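Local coordinates for protein chaperone CupB2 (Pseudomonas aeruginosa, PDB 3Q48) that probably acts as a periplasmic folding chaperone in fimbria biogenesis, at residues A85-E90 and A95-A100; L48-T53 and L116-V121; E231-N234 and G238-T241. One frame throughout, in Å; residues are numbered along the deposited sequence.

Contact 1. Residues A85-E90 and A95-A100; sequences AVTRVE and AVLRIA
T87 and V89 meet A95 and L97 by side-chain packing alone, at the turn end of the hairpin of strands 80-89 and 93-101 in the N-terminal immunoglobulin-like domain. No hydrogen bond crosses here. The two strands run antiparallel, at 162°, but their axes stay 7.9 Å apart, too far for backbone pairing. Each has another neighbour instead: T87 and V89 bond through the backbone to A60 and V58, while A95 and L97 bond to V50 and L48.

The methyl of A95 points toward the other strand and sits at the centre. T87 OG1 lies 4.0 Å from A95 CB, and V89 CG2 reaches the same CB at 4.2 Å. The other methyl of V89, CG1, lies 3.9 Å from A95 N. T87 also makes the closest side-chain approach, with its CG2 3.7 Å from L97 CD2. Its torsion (chi1 -176°) sets OG1 opposite the backbone N and CG2 between that N and the carbonyl carbon, from where CG2 meets the leucine. L97 continues inward to V82, A62 and I118. On the outer side, R88 NH1 forms a salt bridge with E90 OE1 at 2.9 Å, within the segment 85-90.

The contact is mostly apolar. Methyl groups, with the T87 hydroxyl beside one of them, meet where the strands have parted, and the backbones of T87, V89, A95 and L97 are bonded to strands 58-65 and 45-52.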
ATOM      1  N   ALA A  85      16.408 -13.340  -4.163  1.00 35.40           N
ATOM      2  CA  ALA A  85      15.510 -13.537  -3.010  1.00 35.59           C
ATOM      3  C   ALA A  85      16.213 -13.191  -1.694  1.00 35.37           C
ATOM      4  O   ALA A  85      15.564 -12.839  -0.727  1.00 35.71           O
ATOM      5  CB  ALA A  85      14.953 -14.968  -2.973  1.00 35.65           C
ATOM      6  N   VAL A  86      17.539 -13.284  -1.691  1.00 35.47           N
ATOM      7  CA  VAL A  86      18.374 -13.001  -0.550  1.00 34.99           C
ATOM      8  C   VAL A  86      19.547 -12.186  -1.086  1.00 35.02           C
ATOM      9  O   VAL A  86      20.193 -12.546  -2.094  1.00 34.69           O
ATOM     10  CB  VAL A  86      18.913 -14.309   0.115  1.00 36.69           C
ATOM     11  CG1 VAL A  86      19.529 -14.008   1.491  1.00 38.23           C
ATOM     12  CG2 VAL A  86      17.811 -15.390   0.276  1.00 35.75           C
ATOM     13  N   THR A  87      19.836 -11.075  -0.423  1.00 34.52           N
ATOM     14  CA  THR A  87      20.926 -10.225  -0.884  1.00 34.02           C
ATOM     15  C   THR A  87      21.758  -9.569   0.257  1.00 34.19           C
ATOM     16  O   THR A  87      21.276  -9.237   1.330  1.00 34.05           O
ATOM     17  CB  THR A  87      20.453  -9.287  -2.029  1.00 33.13           C
ATOM     18  OG1 THR A  87      21.561  -8.541  -2.522  1.00 36.13           O
ATOM     19  CG2 THR A  87      19.406  -8.348  -1.577  1.00 32.66           C
ATOM     20  N   ARG A  88      23.055  -9.522   0.049  1.00 34.99           N
ATOM     21  CA  ARG A  88      23.936  -8.773   0.892  1.00 35.90           C
ATOM     22  C   ARG A  88      23.800  -7.286   0.534  1.00 35.32           C
ATOM     23  O   ARG A  88      23.712  -6.917  -0.652  1.00 35.05           O
ATOM     24  CB  ARG A  88      25.355  -9.201   0.587  1.00 37.23           C
ATOM     25  CG  ARG A  88      26.328  -8.872   1.680  1.00 39.63           C
ATOM     26  CD  ARG A  88      27.749  -8.954   1.149  1.00 44.48           C
ATOM     27  NE  ARG A  88      28.650  -9.151   2.283  1.00 47.68           N
ATOM     28  CZ  ARG A  88      29.485  -8.226   2.721  1.00 47.00           C
ATOM     29  NH1 ARG A  88      29.559  -7.052   2.094  1.00 45.54           N
ATOM     30  NH2 ARG A  88      30.242  -8.489   3.773  1.00 49.74           N
ATOM     31  N   VAL A  89      23.796  -6.432   1.547  1.00 34.26           N
ATOM     32  CA  VAL A  89      23.697  -5.019   1.306  1.00 32.54           C
ATOM     33  C   VAL A  89      24.862  -4.396   2.058  1.00 34.00           C
ATOM     34  O   VAL A  89      24.926  -4.497   3.278  1.00 33.92           O
ATOM     35  CB  VAL A  89      22.346  -4.472   1.815  1.00 31.77           C
ATOM     36  CG1 VAL A  89      22.129  -3.037   1.345  1.00 30.91           C
ATOM     37  CG2 VAL A  89      21.153  -5.394   1.382  1.00 28.84           C
ATOM     38  N   GLU A  90      25.767  -3.755   1.324  1.00 34.46           N
ATOM     39  CA  GLU A  90      26.947  -3.141   1.895  1.00 37.14           C
ATOM     40  C   GLU A  90      26.610  -2.151   2.990  1.00 37.43           C
ATOM     41  O   GLU A  90      25.532  -1.566   2.986  1.00 35.78           O
ATOM     42  CB  GLU A  90      27.790  -2.379   0.847  1.00 37.88           C
ATOM     43  CG  GLU A  90      28.455  -3.189  -0.247  1.00 41.36           C
ATOM     44  CD  GLU A  90      29.239  -4.403   0.246  1.00 45.44           C
ATOM     45  OE1 GLU A  90      30.002  -4.302   1.235  1.00 47.47           O
ATOM     46  OE2 GLU A  90      29.084  -5.469  -0.388  1.00 47.11           O
ATOM     47  N   ALA A  95      21.142  -2.223  -2.294  1.00 29.55           N
ATOM     48  CA  ALA A  95      20.952  -3.233  -3.311  1.00 29.76           C
ATOM     49  C   ALA A  95      19.711  -2.943  -4.116  1.00 28.97           C
ATOM     50  O   ALA A  95      18.904  -2.105  -3.755  1.00 28.98           O
ATOM     51  CB  ALA A  95      20.880  -4.615  -2.690  1.00 30.10           C
ATOM     52  N   VAL A  96      19.569  -3.647  -5.220  1.00 29.24           N
ATOM     53  CA  VAL A  96      18.484  -3.429  -6.124  1.00 28.95           C
ATOM     54  C   VAL A  96      17.741  -4.748  -6.204  1.00 29.65           C
ATOM     55  O   VAL A  96      18.347  -5.801  -6.513  1.00 30.23           O
ATOM     56  CB  VAL A  96      19.011  -3.111  -7.540  1.00 30.23           C
ATOM     57  CG1 VAL A  96      17.813  -2.947  -8.525  1.00 29.24           C
ATOM     58  CG2 VAL A  96      19.945  -1.866  -7.546  1.00 29.61           C
ATOM     59  N   LEU A  97      16.439  -4.708  -5.937  1.00 28.45           N
ATOM     60  CA  LEU A  97      15.640  -5.926  -6.046  1.00 28.48           C
ATOM     61  C   LEU A  97      14.823  -5.781  -7.285  1.00 28.14           C
ATOM     62  O   LEU A  97      14.414  -4.673  -7.630  1.00 27.56           O
ATOM     63  CB  LEU A  97      14.685  -6.117  -4.869  1.00 27.98           C
ATOM     64  CG  LEU A  97      15.206  -6.030  -3.446  1.00 29.29           C
ATOM     65  CD1 LEU A  97      13.998  -6.056  -2.569  1.00 28.71           C
ATOM     66  CD2 LEU A  97      16.209  -7.171  -3.068  1.00 29.09           C
ATOM     67  N   ARG A  98      14.560  -6.907  -7.933  1.00 28.09           N
ATOM     68  CA  ARG A  98      13.882  -6.915  -9.186  1.00 27.89           C
ATOM     69  C   ARG A  98      12.626  -7.722  -9.038  1.00 27.42           C
ATOM     70  O   ARG A  98      12.678  -8.893  -8.699  1.00 26.82           O
ATOM     71  CB  ARG A  98      14.816  -7.493 -10.246  1.00 28.64           C
ATOM     72  CG  ARG A  98      14.374  -7.264 -11.619  1.00 31.95           C
ATOM     73  CD  ARG A  98      15.334  -7.876 -12.565  1.00 40.91           C
ATOM     74  NE  ARG A  98      16.434  -6.947 -12.791  1.00 47.08           N
ATOM     75  CZ  ARG A  98      16.317  -5.769 -13.419  1.00 49.05           C
ATOM     76  NH1 ARG A  98      15.142  -5.347 -13.883  1.00 49.19           N
ATOM     77  NH2 ARG A  98      17.381  -4.995 -13.571  1.00 49.54           N
ATOM     78  N   ILE A  99      11.487  -7.071  -9.277  1.00 28.26           N
ATOM     79  CA  ILE A  99      10.150  -7.728  -9.260  1.00 28.52           C
ATOM     80  C   ILE A  99       9.596  -8.018 -10.662  1.00 28.93           C
ATOM     81  O   ILE A  99       9.357  -7.093 -11.428  1.00 28.86           O
ATOM     82  CB  ILE A  99       9.163  -6.896  -8.477  1.00 27.41           C
ATOM     83  CG1 ILE A  99       9.756  -6.608  -7.080  1.00 27.49           C
ATOM     84  CG2 ILE A  99       7.804  -7.638  -8.409  1.00 29.71           C
ATOM     85  CD1 ILE A  99       8.998  -5.549  -6.280  1.00 27.64           C
ATOM     86  N   ALA A 100       9.422  -9.304 -10.986  1.00 30.14           N
ATOM     87  CA  ALA A 100       8.890  -9.778 -12.312  1.00 31.46           C
ATOM     88  C   ALA A 100       7.503 -10.390 -12.231  1.00 32.20           C
ATOM     89  O   ALA A 100       7.248 -11.191 -11.359  1.00 31.15           O
ATOM     90  CB  ALA A 100       9.842 -10.783 -12.970  1.00 32.07           C
TER

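Contact 2. Residues L48-T53 and L116-V121; sequences LRVSNT and LNILEV
L48 starts the segment and makes its closest contact, reaching tip to tip toward L116. The two CD2 methyls, of L48 and L116, come to 3.4 Å, a tight fit for two carbons. Both leucines place CG opposite the backbone N (chi1 163° for L48 and 177° for L116), and this sends each branched end into the interior. The backbones stay well apart, with L48 CA 10.7 Å from L116 CA. L48 also packs on L97, and L116 on I99 and I64.

V50 comes next on the same inward face. Its CG1 faces I118 CD1 at 4.4 Å, a looser approach than that of the leucines. V50 CA and I118 CA are 8.9 Å apart. L97 touches L48, V50 and I118, and so links the two pairs. I118 also meets A62 and F140.

N52 ends the strand, and its ND2 bonds to the carbonyl of V89, which belongs to the neighbouring contact between 85-90 and 95-100.

Strands 45-52 and 112-121 are the second and sixth of the seven in this domain, and here they face each other across the core of an immunoglobulin-like sandwich. No hydrogen bond crosses between the two segments. Aliphatic side chains carry the whole contact, which is consistent with hydrophobic burial contributing to the packing of these two strands against each other.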
ATOM      1  N   LEU A  48      13.478  -1.784  -7.411  1.00 31.47           N
ATOM      2  CA  LEU A  48      13.234  -1.203  -6.098  1.00 31.36           C
ATOM      3  C   LEU A  48      14.572  -1.201  -5.387  1.00 31.59           C
ATOM      4  O   LEU A  48      15.279  -2.209  -5.405  1.00 31.70           O
ATOM      5  CB  LEU A  48      12.260  -2.112  -5.323  1.00 31.62           C
ATOM      6  CG  LEU A  48      12.182  -1.922  -3.794  1.00 32.91           C
ATOM      7  CD1 LEU A  48      11.229  -0.824  -3.455  1.00 34.34           C
ATOM      8  CD2 LEU A  48      11.778  -3.220  -3.050  1.00 35.78           C
ATOM      9  N   ARG A  49      14.925  -0.087  -4.752  1.00 32.48           N
ATOM     10  CA  ARG A  49      16.184  -0.007  -3.985  1.00 33.39           C
ATOM     11  C   ARG A  49      15.936  -0.262  -2.507  1.00 33.79           C
ATOM     12  O   ARG A  49      14.944   0.249  -1.950  1.00 33.17           O
ATOM     13  CB  ARG A  49      16.870   1.337  -4.167  1.00 33.16           C
ATOM     14  CG  ARG A  49      17.253   1.610  -5.576  1.00 35.71           C
ATOM     15  CD  ARG A  49      17.910   2.971  -5.652  1.00 41.91           C
ATOM     16  NE  ARG A  49      18.155   3.396  -7.037  1.00 45.36           N
ATOM     17  CZ  ARG A  49      18.774   4.528  -7.376  1.00 47.82           C
ATOM     18  NH1 ARG A  49      19.224   5.350  -6.433  1.00 47.94           N
ATOM     19  NH2 ARG A  49      18.949   4.841  -8.654  1.00 49.61           N
ATOM     20  N   VAL A  50      16.817  -1.064  -1.897  1.00 34.32           N
ATOM     21  CA  VAL A  50      16.864  -1.214  -0.462  1.00 36.00           C
ATOM     22  C   VAL A  50      18.231  -0.791   0.053  1.00 37.43           C
ATOM     23  O   VAL A  50      19.225  -1.341  -0.352  1.00 38.77           O
ATOM     24  CB  VAL A  50      16.559  -2.661   0.005  1.00 36.37           C
ATOM     25  CG1 VAL A  50      15.257  -3.172  -0.621  1.00 36.48           C
ATOM     26  CG2 VAL A  50      17.712  -3.596  -0.328  1.00 37.32           C
ATOM     27  N   SER A  51      18.267   0.197   0.938  1.00 38.52           N
ATOM     28  CA  SER A  51      19.502   0.747   1.489  1.00 39.89           C
ATOM     29  C   SER A  51      19.825   0.171   2.853  1.00 41.29           C
ATOM     30  O   SER A  51      18.937  -0.087   3.675  1.00 41.31           O
ATOM     31  CB  SER A  51      19.407   2.261   1.664  1.00 40.31           C
ATOM     32  OG  SER A  51      19.112   2.913   0.451  1.00 40.06           O
ATOM     33  N   ASN A  52      21.117  -0.030   3.082  1.00 42.90           N
ATOM     34  CA  ASN A  52      21.630  -0.430   4.382  1.00 44.32           C
ATOM     35  C   ASN A  52      22.265   0.812   4.990  1.00 46.49           C
ATOM     36  O   ASN A  52      23.335   1.287   4.550  1.00 46.77           O
ATOM     37  CB  ASN A  52      22.614  -1.580   4.221  1.00 44.07           C
ATOM     38  CG  ASN A  52      23.319  -1.921   5.478  1.00 43.62           C
ATOM     39  OD1 ASN A  52      23.046  -1.341   6.518  1.00 43.63           O
ATOM     40  ND2 ASN A  52      24.259  -2.870   5.401  1.00 43.17           N
ATOM     41  N   THR A  53      21.575   1.378   5.978  1.00 48.29           N
ATOM     42  CA  THR A  53      22.007   2.683   6.488  1.00 50.78           C
ATOM     43  C   THR A  53      23.089   2.569   7.577  1.00 51.99           C
ATOM     44  O   THR A  53      23.835   3.531   7.832  1.00 53.54           O
ATOM     45  CB  THR A  53      20.812   3.574   6.892  1.00 50.64           C
ATOM     46  OG1 THR A  53      21.227   4.942   6.864  1.00 51.97           O
ATOM     47  CG2 THR A  53      20.256   3.186   8.268  1.00 52.27           C
ATOM     48  N   LEU A 116       4.890  -6.873  -0.488  1.00 21.16           N
ATOM     49  CA  LEU A 116       6.314  -7.164  -0.533  1.00 21.02           C
ATOM     50  C   LEU A 116       6.815  -7.189   0.883  1.00 21.24           C
ATOM     51  O   LEU A 116       6.521  -6.263   1.665  1.00 19.39           O
ATOM     52  CB  LEU A 116       7.066  -6.106  -1.320  1.00 20.78           C
ATOM     53  CG  LEU A 116       8.571  -6.204  -1.427  1.00 21.51           C
ATOM     54  CD1 LEU A 116       9.065  -7.521  -2.027  1.00 19.32           C
ATOM     55  CD2 LEU A 116       9.013  -5.013  -2.266  1.00 24.75           C
ATOM     56  N   ASN A 117       7.496  -8.285   1.239  1.00 22.12           N
ATOM     57  CA  ASN A 117       8.130  -8.394   2.557  1.00 23.13           C
ATOM     58  C   ASN A 117       9.662  -8.264   2.395  1.00 24.09           C
ATOM     59  O   ASN A 117      10.233  -8.788   1.436  1.00 24.13           O
ATOM     60  CB  ASN A 117       7.829  -9.715   3.196  1.00 23.62           C
ATOM     61  CG  ASN A 117       6.377  -9.960   3.402  1.00 25.20           C
ATOM     62  OD1 ASN A 117       5.807  -9.540   4.413  1.00 28.27           O
ATOM     63  ND2 ASN A 117       5.765 -10.723   2.480  1.00 23.25           N
ATOM     64  N   ILE A 118      10.315  -7.566   3.320  1.00 25.38           N
ATOM     65  CA  ILE A 118      11.778  -7.469   3.342  1.00 26.67           C
ATOM     66  C   ILE A 118      12.175  -7.818   4.736  1.00 27.95           C
ATOM     67  O   ILE A 118      11.722  -7.192   5.675  1.00 28.45           O
ATOM     68  CB  ILE A 118      12.291  -6.055   3.076  1.00 26.87           C
ATOM     69  CG1 ILE A 118      11.832  -5.498   1.685  1.00 28.10           C
ATOM     70  CG2 ILE A 118      13.836  -5.934   3.408  1.00 25.81           C
ATOM     71  CD1 ILE A 118      12.286  -6.243   0.444  1.00 28.54           C
ATOM     72  N   LEU A 119      13.022  -8.822   4.880  1.00 29.57           N
ATOM     73  CA  LEU A 119      13.499  -9.229   6.187  1.00 31.63           C
ATOM     74  C   LEU A 119      15.016  -9.062   6.250  1.00 33.43           C
ATOM     75  O   LEU A 119      15.772  -9.561   5.358  1.00 32.55           O
ATOM     76  CB  LEU A 119      13.116 -10.683   6.443  1.00 31.95           C
ATOM     77  CG  LEU A 119      13.397 -11.265   7.817  1.00 33.98           C
ATOM     78  CD1 LEU A 119      12.829 -10.408   8.920  1.00 34.80           C
ATOM     79  CD2 LEU A 119      12.800 -12.645   7.917  1.00 37.16           C
ATOM     80  N   GLU A 120      15.441  -8.341   7.287  1.00 35.24           N
ATOM     81  CA  GLU A 120      16.852  -8.089   7.553  1.00 38.54           C
ATOM     82  C   GLU A 120      17.341  -9.153   8.523  1.00 40.01           C
ATOM     83  O   GLU A 120      16.803  -9.321   9.607  1.00 40.89           O
ATOM     84  CB  GLU A 120      17.039  -6.676   8.120  1.00 38.94           C
ATOM     85  CG  GLU A 120      18.518  -6.258   8.335  1.00 45.58           C
ATOM     86  CD  GLU A 120      18.705  -5.154   9.428  1.00 51.84           C
ATOM     87  OE1 GLU A 120      18.244  -4.001   9.219  1.00 50.32           O
ATOM     88  OE2 GLU A 120      19.335  -5.444  10.489  1.00 54.18           O
ATOM     89  N   VAL A 121      18.323  -9.921   8.109  1.00 41.68           N
ATOM     90  CA  VAL A 121      18.870 -10.956   8.965  1.00 44.40           C
ATOM     91  C   VAL A 121      20.286 -10.423   9.122  1.00 47.09           C
ATOM     92  O   VAL A 121      21.170 -10.716   8.315  1.00 46.62           O
ATOM     93  CB  VAL A 121      18.897 -12.319   8.245  1.00 44.28           C
ATOM     94  CG1 VAL A 121      19.339 -13.403   9.202  1.00 43.78           C
ATOM     95  CG2 VAL A 121      17.561 -12.638   7.618  1.00 42.03           C
TER

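Contact 3. Residues E231-N234 and G238-T241; sequences EVIN and GRNT
V232 and N240 face each other as an antiparallel hydrogen-bonded pair, with both backbone groups used. V232 N gives a bond of 2.8 Å to N240 O, with an N-H...O angle of 160°. N240 N returns one of 3.1 Å to V232 O. These oxygens also take CA-H contacts, N240 O from E231 CA and V232 O from R239 CA.

Toward the turn, N234 N bonds to G238 O at 2.8 Å. The side chain of N234 folds back between its own N and C (chi1 65°). Its OD1 accepts from Y236 N and, weakly, from G238 N at 2.7 Å.

E231 and R239 cross on the face they share with I233 and T241. Their charged ends form a salt bridge, but the modelled spacing is too short and its detail is doubtful. T241 OG1 has a weak bond to Y230 O. On the other face V232 packs on V185 and F187.

Strand 227-233 pairs further with strand 185-194. The arrangement is a beta hairpin at the edge of a four-stranded sheet in the C-terminal domain, its turn entered through an Asx turn at N234.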
ATOM      1  N   GLU A 231      -6.555  12.324   4.457  1.00 23.05           N
ATOM      2  CA  GLU A 231      -5.319  12.431   3.721  1.00 23.02           C
ATOM      3  C   GLU A 231      -5.022  11.099   3.132  1.00 23.82           C
ATOM      4  O   GLU A 231      -5.079  10.087   3.836  1.00 24.42           O
ATOM      5  CB  GLU A 231      -4.140  12.801   4.627  1.00 22.31           C
ATOM      6  CG  GLU A 231      -4.236  14.185   5.243  1.00 24.77           C
ATOM      7  CD  GLU A 231      -2.975  14.642   5.990  1.00 27.62           C
ATOM      8  OE1 GLU A 231      -1.913  13.985   5.891  1.00 31.26           O
ATOM      9  OE2 GLU A 231      -3.039  15.677   6.676  1.00 29.96           O
ATOM     10  N   VAL A 232      -4.627  11.086   1.863  1.00 23.70           N
ATOM     11  CA  VAL A 232      -4.375   9.859   1.214  1.00 23.87           C
ATOM     12  C   VAL A 232      -2.959   9.795   0.687  1.00 23.85           C
ATOM     13  O   VAL A 232      -2.412  10.809   0.323  1.00 26.88           O
ATOM     14  CB  VAL A 232      -5.408   9.662   0.088  1.00 24.96           C
ATOM     15  CG1 VAL A 232      -6.839   9.606   0.707  1.00 25.65           C
ATOM     16  CG2 VAL A 232      -5.327  10.764  -0.860  1.00 25.88           C
ATOM     17  N   ILE A 233      -2.379   8.598   0.639  1.00 22.39           N
ATOM     18  CA  ILE A 233      -1.038   8.370   0.168  1.00 20.41           C
ATOM     19  C   ILE A 233      -1.049   8.081  -1.327  1.00 21.35           C
ATOM     20  O   ILE A 233      -1.708   7.142  -1.791  1.00 21.99           O
ATOM     21  CB  ILE A 233      -0.400   7.213   0.962  1.00 19.54           C
ATOM     22  CG1 ILE A 233      -0.363   7.570   2.445  1.00 19.98           C
ATOM     23  CG2 ILE A 233       1.067   6.934   0.510  1.00 18.16           C
ATOM     24  CD1 ILE A 233      -0.490   6.387   3.413  1.00 18.93           C
ATOM     25  N   ASN A 234      -0.314   8.871  -2.101  1.00 21.76           N
ATOM     26  CA  ASN A 234      -0.251   8.672  -3.533  1.00 21.55           C
ATOM     27  C   ASN A 234       0.746   7.568  -3.873  1.00 22.63           C
ATOM     28  O   ASN A 234       1.326   6.984  -2.987  1.00 21.82           O
ATOM     29  CB  ASN A 234       0.057  10.014  -4.248  1.00 21.84           C
ATOM     30  CG  ASN A 234       1.447  10.595  -3.912  1.00 23.03           C
ATOM     31  OD1 ASN A 234       2.373   9.882  -3.543  1.00 25.56           O
ATOM     32  ND2 ASN A 234       1.586  11.913  -4.054  1.00 24.20           N
ATOM     33  N   GLY A 238       3.762  10.450  -1.253  1.00 31.17           N
ATOM     34  CA  GLY A 238       3.270  11.787  -0.894  1.00 31.01           C
ATOM     35  C   GLY A 238       1.818  11.757  -0.445  1.00 30.92           C
ATOM     36  O   GLY A 238       1.118  10.719  -0.533  1.00 31.09           O
ATOM     37  N   ARG A 239       1.329  12.882   0.047  1.00 30.74           N
ATOM     38  CA  ARG A 239       0.006  12.889   0.640  1.00 29.61           C
ATOM     39  C   ARG A 239      -0.779  14.034   0.050  1.00 29.08           C
ATOM     40  O   ARG A 239      -0.233  15.068  -0.258  1.00 29.92           O
ATOM     41  CB  ARG A 239       0.105  12.957   2.187  1.00 30.42           C
ATOM     42  CG  ARG A 239       0.718  11.727   2.813  1.00 32.37           C
ATOM     43  CD  ARG A 239       0.600  11.707   4.282  1.00 40.58           C
ATOM     44  NE  ARG A 239       1.599  12.606   4.841  1.00 50.92           N
ATOM     45  CZ  ARG A 239       1.355  13.470   5.812  1.00 54.35           C
ATOM     46  NH1 ARG A 239       0.150  13.537   6.349  1.00 55.90           N
ATOM     47  NH2 ARG A 239       2.308  14.268   6.233  1.00 56.85           N
ATOM     48  N   ASN A 240      -2.074  13.826  -0.121  1.00 28.07           N
ATOM     49  CA  ASN A 240      -2.986  14.825  -0.580  1.00 27.61           C
ATOM     50  C   ASN A 240      -4.143  14.830   0.410  1.00 27.50           C
ATOM     51  O   ASN A 240      -4.416  13.798   1.015  1.00 27.24           O
ATOM     52  CB  ASN A 240      -3.474  14.431  -1.959  1.00 27.88           C
ATOM     53  CG  ASN A 240      -2.362  14.451  -2.969  1.00 29.67           C
ATOM     54  OD1 ASN A 240      -2.075  15.497  -3.526  1.00 36.53           O
ATOM     55  ND2 ASN A 240      -1.697  13.311  -3.179  1.00 30.17           N
ATOM     56  N   THR A 241      -4.829  15.970   0.564  1.00 26.91           N
ATOM     57  CA  THR A 241      -5.935  16.057   1.500  1.00 25.52           C
ATOM     58  C   THR A 241      -7.277  16.497   0.883  1.00 26.62           C
ATOM     59  O   THR A 241      -7.325  17.196  -0.110  1.00 26.86           O
ATOM     60  CB  THR A 241      -5.551  16.956   2.747  1.00 25.68           C
ATOM     61  OG1 THR A 241      -6.674  17.062   3.646  1.00 22.85           O
ATOM     62  CG2 THR A 241      -5.120  18.285   2.305  1.00 23.27           C
TER

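Overall arrangement
From the N terminus, strand 45-52 supplies the first half of contact 2. The chain then runs through strands 58-65, 80-89 and 93-101. Contact 1 closes a short hairpin loop on the way, so it is nested in the much longer loop that contact 2 closes at strand 112-121. The two are about 8 Å apart between centres and touch through L97 and N52. Together they tie edge strand 45-52 and its neighbour 93-101 to strands 80-89 and 112-121 of the N-terminal domain. Contact 3 follows in series and closes a local hairpin in the C-terminal domain. Its centre is about 28 Å from that of contact 1 and about 24 Å from that of contact 2, and it touches neither.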